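PDB 5CEF: aspartate-semialdehyde dehydrogenase from Cryptococcus neoformans var. neoformans JEC21, which catalyses the NADPH-dependent reductive dephosphorylation of 4-phospho-L-aspartate to L-aspartate semialdehyde, the second step in making the aspartate family of amino acids. Local coordinates for residues 180-185 with 259-264; 323-328 with 336-341; 133-138 with 361-366. One frame throughout, in Å; residues are numbered along the deposited sequence.

Overall arrangement
Contacts 1 and 2 belong to one mixed sheet, in which their segments lie in the order 180-185, 259-264, 336-341, 323-328, with centres about 9 Å apart. The two inner strands join them: Val-263 N lies 2.8 Å from Ile-336 O, a probable hydrogen bond. Both contacts touch the second subunit and both lie near the predicted catalytic residues; the side chains of Thr-184 and Leu-341 each lie about 6 Å from that of His-257, the predicted proton acceptor, and Thr-184 about 10 Å from that of Cys-158, the predicted thioester-forming residue. Contact 3 lies apart, its centre about 31 Å from either, and closes the chain loop within which both other contacts are nested.

Contact 1: 180-185 with 259-264; sequences VIVTTL and GCVSVK
Val-182 and Val-261 stand side by side and point the same way on one face of the mixed sheet of the dimerisation domain, where strands 177-186 and 257-265 are antiparallel neighbours; the axes of segments 180-185 and 259-264 run at 173°. The touching atoms are methyls: CG2 of Val-182 is 3.8 Å from CG2 of Val-261. The other branch of Val-261, CG1, is set opposite its backbone N (chi1 -175°) and turns to the next pair on the same face, Val-180 and Val-263, meeting CG1 of Val-180 at 4.0 Å, where the two side chains cross obliquely. One valine thus shares its two methyls between two partners, and its side chain also touches Phe-338 and Cys-340 of the neighbouring strand 336-342. Further along this face Thr-184 is paired with Gly-259, which has no side chain, and the OG1 of Thr-184 bonds to Gln-186.

Ile-181, Thr-183, Cys-260 and Ser-262 occupy the other face. Here Cys-260 CB is 3.8 Å from Thr-183 O, and its SG has Leu-185 CD1 at 4.5 Å. This face meets the second subunit: Cys-260 and Thr-183 each pack on the other residue in that subunit, and the two Thr-183 hydroxyls make a weak hydrogen bond, evidence that the strand pair is part of the dimer interface.

Two hydrogen-bonded pairs fix the register. Ile-181 N reaches Ser-262 O at 3.0 Å in the carbonyl plane, and Thr-183 and Cys-260 repeat the pattern with slightly tilted donors. Between the pairs, on the Cys-260 face, a water donates to Cys-260 O at 2.8 Å and, weakly, to Ile-181 O.

Contact 2: 323-328 with 336-341; sequences VSVGRI and IKFVCL
Ser-324 and Leu-341 form the first of two hydrogen-bonded pairs between antiparallel strands 323-328 and 336-341. Ser-324 N meets Leu-341 O at 2.9 Å in the carbonyl plane, whereas Leu-341 N approaches Ser-324 O tilted 27° from the carbonyl plane. Gly-326 and Val-339 form the second pair, with Gly-326 N 2.9 Å from Val-339 O. Past it the register slips: Arg-327 and Ile-328 together face Phe-338 before Lys-337 bonds to Arg-329, and Arg-327 has positive phi (49°), which bears out a beta bulge. CA-H...O contacts supplement these bonds, among them Phe-338 CA to Arg-327 O at 3.6 Å.

Apolar contact is concentrated round Phe-338. Ile-328 lies alongside it; its CG1, held beside its own backbone N (chi1 -66°), is 3.8 Å from Phe-338 CB. Val-325 CG1 approaches the ring obliquely, 4.3 Å from Phe-338 CD1. That valine methyl also touches Cys-340 CB at 4.0 Å. Phe-280 and Pro-166 pack on this side of the strands.

The charged ends bond across the subunit boundary. Arg-327 NH1 makes a salt bridge to Glu-213 of the second subunit, and Lys-337 NZ makes one to Glu-217 of that subunit while also bonding to its Ala-246 O and Ser-245 OG.

Taken together, the paired backbone bonds and the two-against-one step at Phe-338 define a bulged beta hairpin within the dimerisation domain's sheet.

Contact 3: 133-138 with 361-366; sequences SHLSII and VEKGLI
Ile-138 N donates to Leu-135 O at 2.9 Å, a backbone bond that closes the turn carrying both residues toward Leu-365. The motif on this side is a 3-10 turn that runs through 133-136 and leads into helix 138-145; on the other, helix 349-362 ends in a Schellman motif. Gly-364 is the first residue to leave the helix, with phi 75°, and Gly-364 N bonds back to Val-361 O at 3.0 Å. That change of course puts Leu-365 next to the 3-10 turn.

No hydrogen bond crosses between the segments, so the contact rests on branched aliphatic groups. Leu-365 is the common partner. CG sits beside its own backbone N, opposite the carbonyl carbon (chi1 -67°), and its two methyls spread over the turn. CD1 rests 3.8 Å from Leu-135 CB and 4.1 Å from Ile-138 CG1, so that it lies at both residues at once. The leucine crosses each of the two side chains at a slant. Tyr-151 of strand 151-155 packs on both Ile-138 and Leu-365, and Val-153 on Leu-135, which places the contact against a strand next to the outermost one of the parallel sheet in the Rossmann-type NAD-binding domain, away from the annotated sites.

On the solvent-exposed side Lys-363 extends toward the turn, its NZ 4.3 Å from Leu-135 CD1. On the Ile-138 side, the second methyl of Leu-365, CD2, meets Ile-138 CG2 at 4.1 Å.

Contact 1: 180-185 with 259-264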
ATOM      1  N   VAL A 180     -15.620  27.526  -8.002  1.00 27.67           N
ATOM      2  CA  VAL A 180     -15.283  26.119  -7.839  1.00 24.96           C
ATOM      3  C   VAL A 180     -14.045  25.898  -6.980  1.00 24.16           C
ATOM      4  O   VAL A 180     -12.994  26.486  -7.232  1.00 24.79           O
ATOM      5  CB  VAL A 180     -15.011  25.446  -9.196  1.00 26.57           C
ATOM      6  CG1 VAL A 180     -14.603  23.985  -8.986  1.00 27.40           C
ATOM      7  CG2 VAL A 180     -16.235  25.507 -10.110  1.00 26.22           C
ATOM      8  N   ILE A 181     -14.163  25.029  -5.985  1.00 25.54           N
ATOM      9  CA  ILE A 181     -13.026  24.628  -5.153  1.00 28.56           C
ATOM     10  C   ILE A 181     -12.875  23.146  -5.259  1.00 31.46           C
ATOM     11  O   ILE A 181     -13.863  22.413  -5.245  1.00 33.32           O
ATOM     12  CB  ILE A 181     -13.198  25.040  -3.679  1.00 30.68           C
ATOM     13  CG1 ILE A 181     -13.075  26.560  -3.588  1.00 35.08           C
ATOM     14  CG2 ILE A 181     -12.146  24.401  -2.798  1.00 29.10           C
ATOM     15  CD1 ILE A 181     -12.654  27.084  -2.245  1.00 39.48           C
ATOM     16  N   VAL A 182     -11.648  22.697  -5.422  1.00 31.00           N
ATOM     17  CA  VAL A 182     -11.437  21.303  -5.655  1.00 30.48           C
ATOM     18  C   VAL A 182     -10.143  20.799  -5.017  1.00 30.65           C
ATOM     19  O   VAL A 182      -9.101  21.440  -5.133  1.00 32.43           O
ATOM     20  CB  VAL A 182     -11.431  20.985  -7.162  1.00 31.48           C
ATOM     21  CG1 VAL A 182     -10.376  21.793  -7.910  1.00 33.38           C
ATOM     22  CG2 VAL A 182     -11.192  19.484  -7.388  1.00 35.24           C
ATOM     23  N   THR A 183     -10.213  19.638  -4.376  1.00 26.35           N
ATOM     24  CA  THR A 183      -9.031  18.937  -3.967  1.00 27.19           C
ATOM     25  C   THR A 183      -8.981  17.625  -4.774  1.00 25.50           C
ATOM     26  O   THR A 183      -9.957  16.900  -4.802  1.00 25.89           O
ATOM     27  CB  THR A 183      -9.051  18.648  -2.444  1.00 28.04           C
ATOM     28  OG1 THR A 183      -9.069  19.871  -1.698  1.00 26.21           O
ATOM     29  CG2 THR A 183      -7.813  17.870  -2.039  1.00 28.20           C
ATOM     30  N   THR A 184      -7.843  17.306  -5.384  1.00 24.29           N
ATOM     31  CA  THR A 184      -7.701  16.036  -6.067  1.00 24.65           C
ATOM     32  C   THR A 184      -6.844  15.048  -5.283  1.00 27.25           C
ATOM     33  O   THR A 184      -5.941  15.429  -4.517  1.00 24.87           O
ATOM     34  CB  THR A 184      -7.082  16.160  -7.474  1.00 25.07           C
ATOM     35  OG1 THR A 184      -5.730  16.595  -7.367  1.00 26.41           O
ATOM     36  CG2 THR A 184      -7.852  17.129  -8.308  1.00 24.30           C
ATOM     37  N   LEU A 185      -7.172  13.766  -5.485  1.00 26.66           N
ATOM     38  CA  LEU A 185      -6.400  12.655  -4.991  1.00 25.43           C
ATOM     39  C   LEU A 185      -6.049  11.816  -6.210  1.00 25.00           C
ATOM     40  O   LEU A 185      -6.852  11.017  -6.698  1.00 23.99           O
ATOM     41  CB  LEU A 185      -7.198  11.841  -3.985  1.00 26.72           C
ATOM     42  CG  LEU A 185      -7.482  12.431  -2.612  1.00 27.55           C
ATOM     43  CD1 LEU A 185      -8.394  13.625  -2.713  1.00 31.80           C
ATOM     44  CD2 LEU A 185      -8.149  11.403  -1.705  1.00 26.38           C
ATOM     45  N   GLY A 259     -11.749  13.394  -7.223  1.00 24.74           N
ATOM     46  CA  GLY A 259     -11.843  14.840  -6.978  1.00 25.35           C
ATOM     47  C   GLY A 259     -12.957  15.171  -6.007  1.00 26.06           C
ATOM     48  O   GLY A 259     -14.039  14.601  -6.107  1.00 28.45           O
ATOM     49  N   CYS A 260     -12.685  16.075  -5.085  1.00 24.11           N
ATOM     50  CA  CYS A 260     -13.652  16.517  -4.101  1.00 24.72           C
ATOM     51  C   CYS A 260     -13.985  17.986  -4.402  1.00 26.27           C
ATOM     52  O   CYS A 260     -13.164  18.851  -4.204  1.00 26.83           O
ATOM     53  CB  CYS A 260     -13.048  16.396  -2.694  1.00 24.85           C
ATOM     54  SG  CYS A 260     -12.672  14.702  -2.127  1.00 29.54           S
ATOM     55  N   VAL A 261     -15.190  18.241  -4.902  1.00 26.13           N
ATOM     56  CA  VAL A 261     -15.522  19.473  -5.574  1.00 25.35           C
ATOM     57  C   VAL A 261     -16.656  20.196  -4.873  1.00 25.95           C
ATOM     58  O   VAL A 261     -17.663  19.578  -4.535  1.00 26.15           O
ATOM     59  CB  VAL A 261     -15.918  19.197  -7.041  1.00 26.94           C
ATOM     60  CG1 VAL A 261     -16.155  20.489  -7.820  1.00 27.02           C
ATOM     61  CG2 VAL A 261     -14.820  18.420  -7.752  1.00 28.92           C
ATOM     62  N   SER A 262     -16.498  21.498  -4.656  1.00 26.22           N
ATOM     63  CA  SER A 262     -17.626  22.348  -4.216  1.00 30.86           C
ATOM     64  C   SER A 262     -17.929  23.410  -5.277  1.00 27.95           C
ATOM     65  O   SER A 262     -17.026  23.989  -5.844  1.00 24.42           O
ATOM     66  CB  SER A 262     -17.325  23.021  -2.885  1.00 33.69           C
ATOM     67  OG  SER A 262     -17.020  22.043  -1.884  1.00 42.24           O
ATOM     68  N   VAL A 263     -19.204  23.640  -5.541  1.00 27.77           N
ATOM     69  CA  VAL A 263     -19.611  24.506  -6.618  1.00 26.85           C
ATOM     70  C   VAL A 263     -20.639  25.512  -6.165  1.00 29.47           C
ATOM     71  O   VAL A 263     -21.589  25.172  -5.465  1.00 31.57           O
ATOM     72  CB  VAL A 263     -20.214  23.699  -7.769  1.00 26.40           C
ATOM     73  CG1 VAL A 263     -20.692  24.620  -8.879  1.00 28.69           C
ATOM     74  CG2 VAL A 263     -19.187  22.757  -8.357  1.00 26.11           C
ATOM     75  N   LYS A 264     -20.450  26.755  -6.604  1.00 31.78           N
ATOM     76  CA  LYS A 264     -21.441  27.794  -6.491  1.00 31.92           C
ATOM     77  C   LYS A 264     -21.930  28.198  -7.860  1.00 32.19           C
ATOM     78  O   LYS A 264     -21.126  28.610  -8.686  1.00 34.09           O
ATOM     79  CB  LYS A 264     -20.825  29.015  -5.824  1.00 36.15           C
ATOM     80  CG  LYS A 264     -21.708  30.247  -5.854  1.00 39.80           C
ATOM     81  CD  LYS A 264     -22.349  30.515  -4.504  1.00 45.02           C
ATOM     82  CE  LYS A 264     -23.803  30.999  -4.614  1.00 52.67           C
ATOM     83  NZ  LYS A 264     -24.665  30.474  -3.492  1.00 51.31           N
TER
HETATM   84  O   HOH W   1     -13.689  20.922  -2.331  1.00 27.04           O

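Contact 2: 323-328 with 336-341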
ATOM      1  N   VAL A 323     -16.203   8.833 -16.600  1.00 32.71           N
ATOM      2  CA  VAL A 323     -16.299   9.738 -15.490  1.00 28.22           C
ATOM      3  C   VAL A 323     -17.517   9.401 -14.634  1.00 30.25           C
ATOM      4  O   VAL A 323     -18.583   9.119 -15.158  1.00 32.30           O
ATOM      5  CB  VAL A 323     -16.410  11.163 -15.975  1.00 27.32           C
ATOM      6  CG1 VAL A 323     -16.519  12.150 -14.812  1.00 24.97           C
ATOM      7  CG2 VAL A 323     -15.193  11.487 -16.839  1.00 28.58           C
ATOM      8  N   SER A 324     -17.363   9.390 -13.312  1.00 27.32           N
ATOM      9  CA  SER A 324     -18.502   9.169 -12.452  1.00 27.09           C
ATOM     10  C   SER A 324     -18.471  10.119 -11.287  1.00 27.30           C
ATOM     11  O   SER A 324     -17.460  10.755 -11.033  1.00 31.35           O
ATOM     12  CB  SER A 324     -18.614   7.706 -12.006  1.00 28.06           C
ATOM     13  OG  SER A 324     -17.408   7.163 -11.513  1.00 32.00           O
ATOM     14  N   VAL A 325     -19.603  10.261 -10.626  1.00 26.13           N
ATOM     15  CA  VAL A 325     -19.781  11.164  -9.494  1.00 25.77           C
ATOM     16  C   VAL A 325     -20.695  10.547  -8.448  1.00 25.66           C
ATOM     17  O   VAL A 325     -21.488   9.645  -8.769  1.00 26.81           O
ATOM     18  CB  VAL A 325     -20.413  12.499  -9.926  1.00 27.34           C
ATOM     19  CG1 VAL A 325     -19.593  13.173 -11.029  1.00 27.69           C
ATOM     20  CG2 VAL A 325     -21.796  12.241 -10.461  1.00 29.85           C
ATOM     21  N   GLY A 326     -20.609  11.063  -7.229  1.00 24.40           N
ATOM     22  CA  GLY A 326     -21.294  10.487  -6.086  1.00 23.46           C
ATOM     23  C   GLY A 326     -21.256  11.469  -4.932  1.00 23.67           C
ATOM     24  O   GLY A 326     -20.697  12.560  -5.080  1.00 25.35           O
ATOM     25  N   ARG A 327     -21.883  11.103  -3.816  1.00 22.59           N
ATOM     26  CA  ARG A 327     -21.985  11.949  -2.658  1.00 25.45           C
ATOM     27  C   ARG A 327     -22.453  13.357  -2.987  1.00 26.54           C
ATOM     28  O   ARG A 327     -21.926  14.340  -2.481  1.00 30.50           O
ATOM     29  CB  ARG A 327     -20.655  11.981  -1.904  1.00 25.96           C
ATOM     30  CG  ARG A 327     -20.162  10.588  -1.572  1.00 27.22           C
ATOM     31  CD  ARG A 327     -19.280  10.566  -0.330  1.00 29.59           C
ATOM     32  NE  ARG A 327     -19.917  11.244   0.802  1.00 31.54           N
ATOM     33  CZ  ARG A 327     -19.347  12.152   1.606  1.00 30.17           C
ATOM     34  NH1 ARG A 327     -18.078  12.497   1.489  1.00 32.49           N
ATOM     35  NH2 ARG A 327     -20.058  12.670   2.569  1.00 29.30           N
ATOM     36  N   ILE A 328     -23.426  13.451  -3.859  1.00 25.60           N
ATOM     37  CA  ILE A 328     -23.933  14.736  -4.237  1.00 27.58           C
ATOM     38  C   ILE A 328     -24.845  15.274  -3.137  1.00 28.16           C
ATOM     39  O   ILE A 328     -25.827  14.641  -2.763  1.00 25.99           O
ATOM     40  CB  ILE A 328     -24.721  14.664  -5.550  1.00 28.91           C
ATOM     41  CG1 ILE A 328     -23.780  14.298  -6.680  1.00 29.58           C
ATOM     42  CG2 ILE A 328     -25.382  16.007  -5.846  1.00 29.35           C
ATOM     43  CD1 ILE A 328     -24.475  13.659  -7.847  1.00 30.94           C
ATOM     44  N   ILE A 336     -23.479  23.242  -3.966  1.00 34.29           N
ATOM     45  CA  ILE A 336     -23.474  21.813  -4.105  1.00 35.68           C
ATOM     46  C   ILE A 336     -22.047  21.319  -4.011  1.00 32.87           C
ATOM     47  O   ILE A 336     -21.141  21.940  -4.567  1.00 31.37           O
ATOM     48  CB  ILE A 336     -24.151  21.432  -5.442  1.00 39.85           C
ATOM     49  CG1 ILE A 336     -25.677  21.320  -5.265  1.00 47.72           C
ATOM     50  CG2 ILE A 336     -23.524  20.217  -6.093  1.00 42.51           C
ATOM     51  CD1 ILE A 336     -26.175  20.117  -4.512  1.00 50.43           C
ATOM     52  N   LYS A 337     -21.853  20.189  -3.340  1.00 30.46           N
ATOM     53  CA  LYS A 337     -20.557  19.493  -3.384  1.00 31.20           C
ATOM     54  C   LYS A 337     -20.698  18.026  -3.717  1.00 27.56           C
ATOM     55  O   LYS A 337     -21.764  17.431  -3.567  1.00 29.62           O
ATOM     56  CB  LYS A 337     -19.737  19.689  -2.086  1.00 28.35           C
ATOM     57  CG  LYS A 337     -20.400  19.187  -0.822  1.00 29.28           C
ATOM     58  CD  LYS A 337     -19.568  19.537   0.411  1.00 29.67           C
ATOM     59  CE  LYS A 337     -20.329  19.172   1.696  1.00 30.37           C
ATOM     60  NZ  LYS A 337     -19.697  19.560   2.975  1.00 30.60           N
ATOM     61  N   PHE A 338     -19.610  17.445  -4.183  1.00 26.23           N
ATOM     62  CA  PHE A 338     -19.653  16.064  -4.644  1.00 25.37           C
ATOM     63  C   PHE A 338     -18.267  15.486  -4.793  1.00 23.80           C
ATOM     64  O   PHE A 338     -17.265  16.175  -4.630  1.00 24.24           O
ATOM     65  CB  PHE A 338     -20.421  15.959  -5.979  1.00 24.20           C
ATOM     66  CG  PHE A 338     -19.806  16.733  -7.108  1.00 23.88           C
ATOM     67  CD1 PHE A 338     -18.915  16.155  -7.937  1.00 24.54           C
ATOM     68  CD2 PHE A 338     -20.162  18.023  -7.358  1.00 27.55           C
ATOM     69  CE1 PHE A 338     -18.350  16.845  -8.992  1.00 25.54           C
ATOM     70  CE2 PHE A 338     -19.626  18.718  -8.429  1.00 27.00           C
ATOM     71  CZ  PHE A 338     -18.695  18.130  -9.238  1.00 25.41           C
ATOM     72  N   VAL A 339     -18.234  14.217  -5.127  1.00 23.28           N
ATOM     73  CA  VAL A 339     -17.002  13.505  -5.385  1.00 24.75           C
ATOM     74  C   VAL A 339     -17.057  12.966  -6.819  1.00 25.47           C
ATOM     75  O   VAL A 339     -18.067  12.407  -7.200  1.00 25.26           O
ATOM     76  CB  VAL A 339     -16.862  12.316  -4.426  1.00 24.77           C
ATOM     77  CG1 VAL A 339     -15.681  11.466  -4.812  1.00 24.95           C
ATOM     78  CG2 VAL A 339     -16.708  12.823  -3.011  1.00 26.24           C
ATOM     79  N   CYS A 340     -15.971  13.106  -7.566  1.00 23.74           N
ATOM     80  CA  CYS A 340     -15.908  12.606  -8.931  1.00 24.18           C
ATOM     81  C   CYS A 340     -14.713  11.687  -9.110  1.00 23.21           C
ATOM     82  O   CYS A 340     -13.751  11.755  -8.354  1.00 26.34           O
ATOM     83  CB  CYS A 340     -15.823  13.778  -9.934  1.00 24.92           C
ATOM     84  SG  CYS A 340     -14.436  14.925  -9.770  1.00 25.03           S
ATOM     85  N   LEU A 341     -14.772  10.888 -10.151  1.00 22.13           N
ATOM     86  CA  LEU A 341     -13.743   9.944 -10.458  1.00 22.90           C
ATOM     87  C   LEU A 341     -13.567   9.878 -11.944  1.00 22.92           C
ATOM     88  O   LEU A 341     -14.540   9.758 -12.676  1.00 20.02           O
ATOM     89  CB  LEU A 341     -14.149   8.559  -9.974  1.00 25.16           C
ATOM     90  CG  LEU A 341     -13.231   7.412 -10.413  1.00 26.10           C
ATOM     91  CD1 LEU A 341     -11.851   7.531  -9.781  1.00 26.52           C
ATOM     92  CD2 LEU A 341     -13.884   6.090 -10.019  1.00 28.48           C
TER

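Contact 3: 133-138 with 361-366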
ATOM      1  N   SER A 133     -16.616  21.994 -30.042  1.00 30.35           N
ATOM      2  CA  SER A 133     -17.038  23.171 -30.796  1.00 31.80           C
ATOM      3  C   SER A 133     -15.893  24.169 -30.996  1.00 30.54           C
ATOM      4  O   SER A 133     -15.943  25.003 -31.905  1.00 32.12           O
ATOM      5  CB  SER A 133     -18.193  23.886 -30.088  1.00 35.01           C
ATOM      6  OG  SER A 133     -17.842  24.201 -28.752  1.00 37.73           O
ATOM      7  N   HIS A 134     -14.867  24.109 -30.149  1.00 29.29           N
ATOM      8  CA  HIS A 134     -13.779  25.075 -30.273  1.00 29.08           C
ATOM      9  C   HIS A 134     -12.937  24.859 -31.521  1.00 31.53           C
ATOM     10  O   HIS A 134     -12.081  25.694 -31.856  1.00 29.60           O
ATOM     11  CB  HIS A 134     -12.921  25.103 -29.026  1.00 28.00           C
ATOM     12  CG  HIS A 134     -13.614  25.698 -27.845  1.00 29.76           C
ATOM     13  ND1 HIS A 134     -12.943  26.110 -26.717  1.00 29.95           N
ATOM     14  CD2 HIS A 134     -14.924  25.952 -27.619  1.00 30.84           C
ATOM     15  CE1 HIS A 134     -13.814  26.559 -25.830  1.00 31.56           C
ATOM     16  NE2 HIS A 134     -15.023  26.471 -26.352  1.00 31.91           N
ATOM     17  N   LEU A 135     -13.178  23.752 -32.223  1.00 31.08           N
ATOM     18  CA  LEU A 135     -12.602  23.592 -33.560  1.00 32.39           C
ATOM     19  C   LEU A 135     -12.985  24.737 -34.528  1.00 32.04           C
ATOM     20  O   LEU A 135     -12.292  24.971 -35.521  1.00 32.28           O
ATOM     21  CB  LEU A 135     -12.993  22.234 -34.149  1.00 32.76           C
ATOM     22  CG  LEU A 135     -12.345  21.040 -33.438  1.00 34.11           C
ATOM     23  CD1 LEU A 135     -12.959  19.748 -33.920  1.00 36.40           C
ATOM     24  CD2 LEU A 135     -10.843  21.020 -33.609  1.00 35.84           C
ATOM     25  N   SER A 136     -14.051  25.474 -34.221  1.00 30.28           N
ATOM     26  CA  SER A 136     -14.470  26.595 -35.062  1.00 30.94           C
ATOM     27  C   SER A 136     -13.400  27.668 -35.288  1.00 30.81           C
ATOM     28  O   SER A 136     -13.481  28.404 -36.268  1.00 31.38           O
ATOM     29  CB  SER A 136     -15.711  27.263 -34.484  1.00 30.67           C
ATOM     30  OG  SER A 136     -15.363  28.054 -33.377  1.00 35.52           O
ATOM     31  N   ILE A 137     -12.384  27.730 -34.423  1.00 29.62           N
ATOM     32  CA  ILE A 137     -11.286  28.692 -34.579  1.00 28.36           C
ATOM     33  C   ILE A 137     -10.184  28.231 -35.529  1.00 30.84           C
ATOM     34  O   ILE A 137      -9.251  28.987 -35.798  1.00 32.44           O
ATOM     35  CB  ILE A 137     -10.663  29.054 -33.203  1.00 28.17           C
ATOM     36  CG1 ILE A 137      -9.996  30.419 -33.231  1.00 29.75           C
ATOM     37  CG2 ILE A 137      -9.659  28.016 -32.751  1.00 28.70           C
ATOM     38  CD1 ILE A 137      -9.427  30.860 -31.899  1.00 30.92           C
ATOM     39  N   ILE A 138     -10.250  27.001 -36.023  1.00 32.51           N
ATOM     40  CA  ILE A 138      -9.126  26.448 -36.804  1.00 32.89           C
ATOM     41  C   ILE A 138      -8.855  27.183 -38.132  1.00 35.03           C
ATOM     42  O   ILE A 138      -7.694  27.448 -38.460  1.00 33.80           O
ATOM     43  CB  ILE A 138      -9.308  24.927 -37.042  1.00 32.20           C
ATOM     44  CG1 ILE A 138      -9.221  24.161 -35.719  1.00 32.18           C
ATOM     45  CG2 ILE A 138      -8.240  24.395 -37.975  1.00 32.96           C
ATOM     46  CD1 ILE A 138      -7.905  24.332 -34.991  1.00 33.95           C
ATOM     47  N   VAL A 361     -12.303  14.777 -37.977  1.00 32.75           N
ATOM     48  CA  VAL A 361     -12.631  14.056 -39.185  1.00 35.57           C
ATOM     49  C   VAL A 361     -14.096  14.318 -39.543  1.00 36.18           C
ATOM     50  O   VAL A 361     -14.383  14.741 -40.651  1.00 35.77           O
ATOM     51  CB  VAL A 361     -12.341  12.554 -39.041  1.00 39.24           C
ATOM     52  CG1 VAL A 361     -12.936  11.807 -40.208  1.00 37.93           C
ATOM     53  CG2 VAL A 361     -10.825  12.299 -38.945  1.00 38.80           C
ATOM     54  N   GLU A 362     -15.014  14.154 -38.599  1.00 34.12           N
ATOM     55  CA  GLU A 362     -16.420  14.450 -38.886  1.00 37.23           C
ATOM     56  C   GLU A 362     -16.677  15.897 -39.349  1.00 39.40           C
ATOM     57  O   GLU A 362     -17.592  16.128 -40.102  1.00 39.56           O
ATOM     58  CB  GLU A 362     -17.301  14.142 -37.680  1.00 37.87           C
ATOM     59  CG  GLU A 362     -17.325  12.666 -37.295  1.00 40.48           C
ATOM     60  CD  GLU A 362     -17.834  11.766 -38.387  1.00 44.64           C
ATOM     61  OE1 GLU A 362     -18.986  11.986 -38.817  1.00 53.96           O
ATOM     62  OE2 GLU A 362     -17.097  10.869 -38.826  1.00 49.26           O
ATOM     63  N   LYS A 363     -15.887  16.868 -38.906  1.00 41.94           N
ATOM     64  CA  LYS A 363     -16.108  18.263 -39.304  1.00 41.32           C
ATOM     65  C   LYS A 363     -15.320  18.633 -40.541  1.00 39.88           C
ATOM     66  O   LYS A 363     -15.290  19.791 -40.927  1.00 41.79           O
ATOM     67  CB  LYS A 363     -15.682  19.226 -38.202  1.00 47.34           C
ATOM     68  CG  LYS A 363     -16.308  18.992 -36.828  1.00 51.33           C
ATOM     69  CD  LYS A 363     -17.769  19.428 -36.725  1.00 57.85           C
ATOM     70  CE  LYS A 363     -18.108  19.765 -35.275  1.00 64.79           C
ATOM     71  NZ  LYS A 363     -17.166  20.582 -34.399  1.00 58.66           N
ATOM     72  N   GLY A 364     -14.622  17.688 -41.150  1.00 40.27           N
ATOM     73  CA  GLY A 364     -13.862  17.997 -42.363  1.00 39.35           C
ATOM     74  C   GLY A 364     -12.586  18.764 -42.137  1.00 39.54           C
ATOM     75  O   GLY A 364     -12.014  19.326 -43.072  1.00 43.10           O
ATOM     76  N   LEU A 365     -12.073  18.739 -40.921  1.00 40.04           N
ATOM     77  CA  LEU A 365     -10.768  19.344 -40.686  1.00 43.73           C
ATOM     78  C   LEU A 365      -9.602  18.413 -40.997  1.00 43.41           C
ATOM     79  O   LEU A 365      -8.454  18.821 -40.915  1.00 39.23           O
ATOM     80  CB  LEU A 365     -10.695  19.905 -39.271  1.00 43.76           C
ATOM     81  CG  LEU A 365     -11.643  21.098 -39.073  1.00 43.53           C
ATOM     82  CD1 LEU A 365     -11.662  21.491 -37.609  1.00 47.71           C
ATOM     83  CD2 LEU A 365     -11.252  22.306 -39.919  1.00 39.78           C
ATOM     84  N   ILE A 366      -9.909  17.156 -41.320  1.00 50.18           N
ATOM     85  CA  ILE A 366      -8.924  16.154 -41.721  1.00 52.64           C
ATOM     86  C   ILE A 366      -9.478  15.420 -42.944  1.00 60.12           C
ATOM     87  O   ILE A 366     -10.678  15.162 -42.976  1.00 70.60           O
ATOM     88  CB  ILE A 366      -8.670  15.175 -40.536  1.00 49.94           C
ATOM     89  CG1 ILE A 366      -8.142  15.940 -39.310  1.00 44.12           C
ATOM     90  CG2 ILE A 366      -7.666  14.096 -40.927  1.00 51.64           C
ATOM     91  CD1 ILE A 366      -8.002  15.124 -38.049  1.00 48.95           C
TER